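Beta-2-microglobulin (PDB 6LBE) probably serves as the light chain of bony fish MHC class I molecules, pairing with the heavy chain that presents peptides. Local coordinates at residues E46-D54 with H64-L72. Residues are numbered along the deposited sequence; the frame is centred on the assembly and turned at random.
Sequences EIPGSTQTD and HLTKYVDFL
Thr51 and Tyr68 join the edge strand 51-57 to strand 63-71 as an antiparallel hydrogen-bonded pair: Thr51 N donates to Tyr68 O (3.0 Å) and Tyr68 N returns a bond to Thr51 O (3.2 Å). On the same sheet face Thr51 CB sits over the Tyr68 ring, 3.9 Å from the ring centroid, a CH-pi contact. Tyr68 CG lies between its backbone N and carbonyl carbon (chi1 56°), which lays the ring alongside the threonine. Gln52 and Lys67, the next, non-hydrogen-bonded pair, project from the other face, where the two side chains cross, Gln52 NE2 lying 3.4 Å from Lys67 CE. Thr53 N donates to Thr66 O (3.0 Å), but Thr66 N donates to Thr53 OG1 (3.0 Å), set by chi1 61° between backbone N and carbonyl carbon, in place of the carbonyl of a regular pair. Ile47 CG2 packs on Val69 CG2 at 4.0 Å. One water links Glu46 OE2 with Ser50 OG, and only weakly with Lys67 NZ. Strand 63-71 pairs on its other side with strand 22-29. Asp54 OD2 hydrogen-bonds a polar side chain of the chain of another protein, against which Leu65, Thr66 and Tyr68 also pack. Three main-chain bonds and one to a threonine hydroxyl thus hold strand 51-57 at the edge of this C1-set immunoglobulin sandwich, while Lys67 NZ, hydrogen-bonded to Ile38 O, and Val69, packed on Leu40, join the neighbouring strand to the facing sheet.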
ATOM      1  N   GLU B  46      -1.902  21.930  13.239  1.00 19.29           N
ATOM      2  CA  GLU B  46      -2.244  20.521  13.120  1.00 17.95           C
ATOM      3  C   GLU B  46      -3.739  20.289  13.338  1.00 16.62           C
ATOM      4  O   GLU B  46      -4.328  20.758  14.313  1.00 16.11           O
ATOM      5  CB  GLU B  46      -1.436  19.695  14.116  1.00 16.27           C
ATOM      6  CG  GLU B  46      -2.005  18.299  14.294  1.00 18.43           C
ATOM      7  CD  GLU B  46      -0.953  17.265  14.610  1.00 29.49           C
ATOM      8  OE1 GLU B  46      -0.155  17.498  15.542  1.00 41.80           O
ATOM      9  OE2 GLU B  46      -0.909  16.220  13.915  1.00 34.26           O
ATOM     10  N   ILE B  47      -4.353  19.557  12.420  1.00 17.38           N
ATOM     11  CA  ILE B  47      -5.761  19.208  12.544  1.00 16.79           C
ATOM     12  C   ILE B  47      -5.887  18.011  13.481  1.00 21.64           C
ATOM     13  O   ILE B  47      -5.228  16.982  13.259  1.00 22.48           O
ATOM     14  CB  ILE B  47      -6.374  18.929  11.164  1.00 15.73           C
ATOM     15  CG1 ILE B  47      -5.865  19.972  10.159  1.00 15.24           C
ATOM     16  CG2 ILE B  47      -7.905  18.930  11.236  1.00 15.77           C
ATOM     17  CD1 ILE B  47      -6.385  19.768   8.736  1.00 13.18           C
ATOM     18  N   PRO B  48      -6.695  18.092  14.538  1.00 16.43           N
ATOM     19  CA  PRO B  48      -6.834  16.944  15.439  1.00 17.36           C
ATOM     20  C   PRO B  48      -7.650  15.822  14.815  1.00 20.57           C
ATOM     21  O   PRO B  48      -8.573  16.050  14.025  1.00 17.23           O
ATOM     22  CB  PRO B  48      -7.556  17.533  16.660  1.00 18.16           C
ATOM     23  CG  PRO B  48      -8.204  18.742  16.177  1.00 14.75           C
ATOM     24  CD  PRO B  48      -7.336  19.295  15.080  1.00 13.10           C
ATOM     25  N   GLY B  49      -7.311  14.595  15.208  1.00 18.47           N
ATOM     26  CA  GLY B  49      -8.117  13.442  14.853  1.00 17.42           C
ATOM     27  C   GLY B  49      -7.710  12.693  13.602  1.00 12.51           C
ATOM     28  O   GLY B  49      -8.527  11.953  13.054  1.00  7.41           O
ATOM     29  N   SER B  50      -6.469  12.832  13.156  1.00 16.10           N
ATOM     30  CA  SER B  50      -5.972  12.125  11.984  1.00 14.45           C
ATOM     31  C   SER B  50      -5.592  10.682  12.309  1.00 16.59           C
ATOM     32  O   SER B  50      -5.226  10.345  13.440  1.00 16.08           O
ATOM     33  CB  SER B  50      -4.747  12.842  11.424  1.00 15.13           C
ATOM     34  OG  SER B  50      -3.736  12.926  12.414  1.00 18.23           O
ATOM     35  N   THR B  51      -5.662   9.833  11.291  1.00 15.56           N
ATOM     36  CA  THR B  51      -5.303   8.427  11.400  1.00 13.24           C
ATOM     37  C   THR B  51      -4.072   8.178  10.549  1.00 12.47           C
ATOM     38  O   THR B  51      -3.914   8.795   9.495  1.00 14.52           O
ATOM     39  CB  THR B  51      -6.455   7.519  10.936  1.00 11.66           C
ATOM     40  OG1 THR B  51      -7.662   7.918  11.589  1.00 13.40           O
ATOM     41  CG2 THR B  51      -6.187   6.068  11.266  1.00  9.28           C
ATOM     42  N   GLN B  52      -3.201   7.284  11.004  1.00 12.69           N
ATOM     43  CA  GLN B  52      -2.035   6.901  10.229  1.00 12.01           C
ATOM     44  C   GLN B  52      -2.015   5.390  10.105  1.00 15.03           C
ATOM     45  O   GLN B  52      -2.042   4.681  11.115  1.00 21.62           O
ATOM     46  CB  GLN B  52      -0.730   7.397  10.853  1.00 12.00           C
ATOM     47  CG  GLN B  52       0.447   7.337   9.857  1.00 14.19           C
ATOM     48  CD  GLN B  52       1.755   7.817  10.434  1.00 13.51           C
ATOM     49  OE1 GLN B  52       2.704   7.028  10.623  1.00 14.58           O
ATOM     50  NE2 GLN B  52       1.816   9.116  10.747  1.00  8.67           N
ATOM     51  N   THR B  53      -1.963   4.899   8.872  1.00 13.17           N
ATOM     52  CA  THR B  53      -1.929   3.466   8.657  1.00 13.44           C
ATOM     53  C   THR B  53      -0.650   2.875   9.246  1.00 16.61           C
ATOM     54  O   THR B  53       0.313   3.582   9.550  1.00 17.57           O
ATOM     55  CB  THR B  53      -2.049   3.153   7.164  1.00 16.24           C
ATOM     56  OG1 THR B  53      -0.955   3.742   6.444  1.00 12.87           O
ATOM     57  CG2 THR B  53      -3.338   3.710   6.641  1.00  8.70           C
ATOM     58  N   ASP B  54      -0.649   1.556   9.417  1.00 20.07           N
ATOM     59  CA  ASP B  54       0.528   0.875   9.941  1.00 16.81           C
ATOM     60  C   ASP B  54       1.564   0.682   8.841  1.00 16.59           C
ATOM     61  O   ASP B  54       1.228   0.434   7.681  1.00 15.60           O
ATOM     62  CB  ASP B  54       0.135  -0.466  10.552  1.00 19.89           C
ATOM     63  CG  ASP B  54      -0.795  -0.308  11.758  1.00 25.66           C
ATOM     64  OD1 ASP B  54      -0.551   0.616  12.572  1.00 28.92           O
ATOM     65  OD2 ASP B  54      -1.758  -1.102  11.902  1.00 20.30           O
ATOM     66  N   HIS B  64       5.282   2.427   2.342  1.00 14.83           N
ATOM     67  CA  HIS B  64       4.242   3.403   2.069  1.00 13.34           C
ATOM     68  C   HIS B  64       3.422   3.603   3.329  1.00 17.02           C
ATOM     69  O   HIS B  64       3.252   2.686   4.137  1.00 15.09           O
ATOM     70  CB  HIS B  64       3.345   3.001   0.889  1.00 17.26           C
ATOM     71  CG  HIS B  64       2.642   1.685   1.053  1.00 19.16           C
ATOM     72  ND1 HIS B  64       1.672   1.460   2.008  1.00 23.99           N
ATOM     73  CD2 HIS B  64       2.747   0.533   0.352  1.00 22.79           C
ATOM     74  CE1 HIS B  64       1.224   0.224   1.903  1.00 19.67           C
ATOM     75  NE2 HIS B  64       1.858  -0.361   0.903  1.00 28.02           N
ATOM     76  N   LEU B  65       2.917   4.820   3.486  1.00 15.59           N
ATOM     77  CA  LEU B  65       2.153   5.197   4.658  1.00 15.68           C
ATOM     78  C   LEU B  65       1.101   6.195   4.218  1.00 12.82           C
ATOM     79  O   LEU B  65       1.316   6.950   3.267  1.00 16.58           O
ATOM     80  CB  LEU B  65       3.056   5.800   5.743  1.00 14.06           C
ATOM     81  CG  LEU B  65       3.785   4.852   6.695  1.00 15.15           C
ATOM     82  CD1 LEU B  65       4.898   5.583   7.438  1.00 13.21           C
ATOM     83  CD2 LEU B  65       2.822   4.213   7.685  1.00 16.58           C
ATOM     84  N   THR B  66      -0.037   6.193   4.906  1.00  9.78           N
ATOM     85  CA  THR B  66      -1.112   7.137   4.633  1.00 11.57           C
ATOM     86  C   THR B  66      -1.513   7.836   5.922  1.00 12.53           C
ATOM     87  O   THR B  66      -1.511   7.223   6.994  1.00 19.84           O
ATOM     88  CB  THR B  66      -2.368   6.445   4.031  1.00 13.56           C
ATOM     89  OG1 THR B  66      -2.028   5.717   2.842  1.00 10.68           O
ATOM     90  CG2 THR B  66      -3.430   7.475   3.690  1.00 13.85           C
ATOM     91  N   LYS B  67      -1.853   9.110   5.824  1.00 12.26           N
ATOM     92  CA  LYS B  67      -2.543   9.800   6.904  1.00 14.79           C
ATOM     93  C   LYS B  67      -3.722  10.559   6.317  1.00 12.91           C
ATOM     94  O   LYS B  67      -3.619  11.140   5.235  1.00 10.96           O
ATOM     95  CB  LYS B  67      -1.629  10.767   7.678  1.00 11.46           C
ATOM     96  CG  LYS B  67      -2.387  11.629   8.692  1.00 15.14           C
ATOM     97  CD  LYS B  67      -1.485  12.321   9.695  1.00 11.67           C
ATOM     98  CE  LYS B  67      -0.708  11.337  10.498  1.00  9.27           C
ATOM     99  NZ  LYS B  67      -0.169  12.001  11.713  1.00 14.79           N
ATOM    100  N   TYR B  68      -4.842  10.537   7.028  1.00 12.89           N
ATOM    101  CA  TYR B  68      -6.044  11.213   6.574  1.00 12.35           C
ATOM    102  C   TYR B  68      -6.789  11.803   7.761  1.00 14.96           C
ATOM    103  O   TYR B  68      -6.590  11.399   8.915  1.00 15.27           O
ATOM    104  CB  TYR B  68      -6.979  10.275   5.814  1.00 13.42           C
ATOM    105  CG  TYR B  68      -7.373   9.049   6.591  1.00 13.48           C
ATOM    106  CD1 TYR B  68      -8.490   9.054   7.432  1.00 13.42           C
ATOM    107  CD2 TYR B  68      -6.632   7.884   6.489  1.00 12.33           C
ATOM    108  CE1 TYR B  68      -8.850   7.918   8.138  1.00 10.27           C
ATOM    109  CE2 TYR B  68      -6.982   6.762   7.187  1.00 13.67           C
ATOM    110  CZ  TYR B  68      -8.093   6.782   8.005  1.00 12.35           C
ATOM    111  OH  TYR B  68      -8.431   5.646   8.686  1.00 16.30           O
ATOM    112  N   VAL B  69      -7.677  12.747   7.450  1.00 12.18           N
ATOM    113  CA  VAL B  69      -8.426  13.472   8.463  1.00 13.85           C
ATOM    114  C   VAL B  69      -9.623  14.107   7.770  1.00 14.01           C
ATOM    115  O   VAL B  69      -9.559  14.459   6.591  1.00 12.58           O
ATOM    116  CB  VAL B  69      -7.520  14.520   9.158  1.00 11.45           C
ATOM    117  CG1 VAL B  69      -7.168  15.624   8.189  1.00 14.43           C
ATOM    118  CG2 VAL B  69      -8.190  15.087  10.355  1.00 11.32           C
ATOM    119  N   ASP B  70     -10.731  14.219   8.489  1.00 12.56           N
ATOM    120  CA  ASP B  70     -11.844  14.974   7.941  1.00 17.58           C
ATOM    121  C   ASP B  70     -11.456  16.448   7.790  1.00 18.41           C
ATOM    122  O   ASP B  70     -10.686  16.999   8.583  1.00 14.27           O
ATOM    123  CB  ASP B  70     -13.088  14.835   8.821  1.00 18.25           C
ATOM    124  CG  ASP B  70     -13.697  13.419   8.785  1.00 29.06           C
ATOM    125  OD1 ASP B  70     -13.240  12.569   7.983  1.00 23.31           O
ATOM    126  OD2 ASP B  70     -14.646  13.162   9.566  1.00 32.65           O
ATOM    127  N   PHE B  71     -11.969  17.083   6.743  1.00 17.41           N
ATOM    128  CA  PHE B  71     -11.794  18.518   6.611  1.00 15.34           C
ATOM    129  C   PHE B  71     -12.939  19.067   5.774  1.00 18.58           C
ATOM    130  O   PHE B  71     -13.720  18.324   5.168  1.00 15.95           O
ATOM    131  CB  PHE B  71     -10.389  18.871   6.059  1.00 13.26           C
ATOM    132  CG  PHE B  71     -10.247  18.793   4.555  1.00 14.47           C
ATOM    133  CD1 PHE B  71     -10.724  17.702   3.828  1.00 20.20           C
ATOM    134  CD2 PHE B  71      -9.572  19.794   3.867  1.00 14.62           C
ATOM    135  CE1 PHE B  71     -10.563  17.625   2.427  1.00 16.38           C
ATOM    136  CE2 PHE B  71      -9.402  19.728   2.477  1.00 18.42           C
ATOM    137  CZ  PHE B  71      -9.902  18.635   1.758  1.00 18.01           C
ATOM    138  N   LEU B  72     -13.062  20.391   5.783  1.00 18.64           N
ATOM    139  CA  LEU B  72     -14.108  21.071   5.029  1.00 16.90           C
ATOM    140  C   LEU B  72     -13.510  22.297   4.368  1.00 17.27           C
ATOM    141  O   LEU B  72     -13.480  23.388   4.952  1.00 23.80           O
ATOM    142  CB  LEU B  72     -15.275  21.471   5.929  1.00 21.15           C
ATOM    143  CG  LEU B  72     -16.641  21.850   5.362  1.00 17.10           C
ATOM    144  CD1 LEU B  72     -17.656  21.566   6.445  1.00 10.20           C
ATOM    145  CD2 LEU B  72     -16.657  23.327   4.991  1.00 13.81           C
TER
HETATM  146  O   HOH W   1      -1.633  15.026  11.883  1.00 21.04           O
HETATM  147  O   HOH W   2      -9.087  10.021  10.934  1.00 15.12           O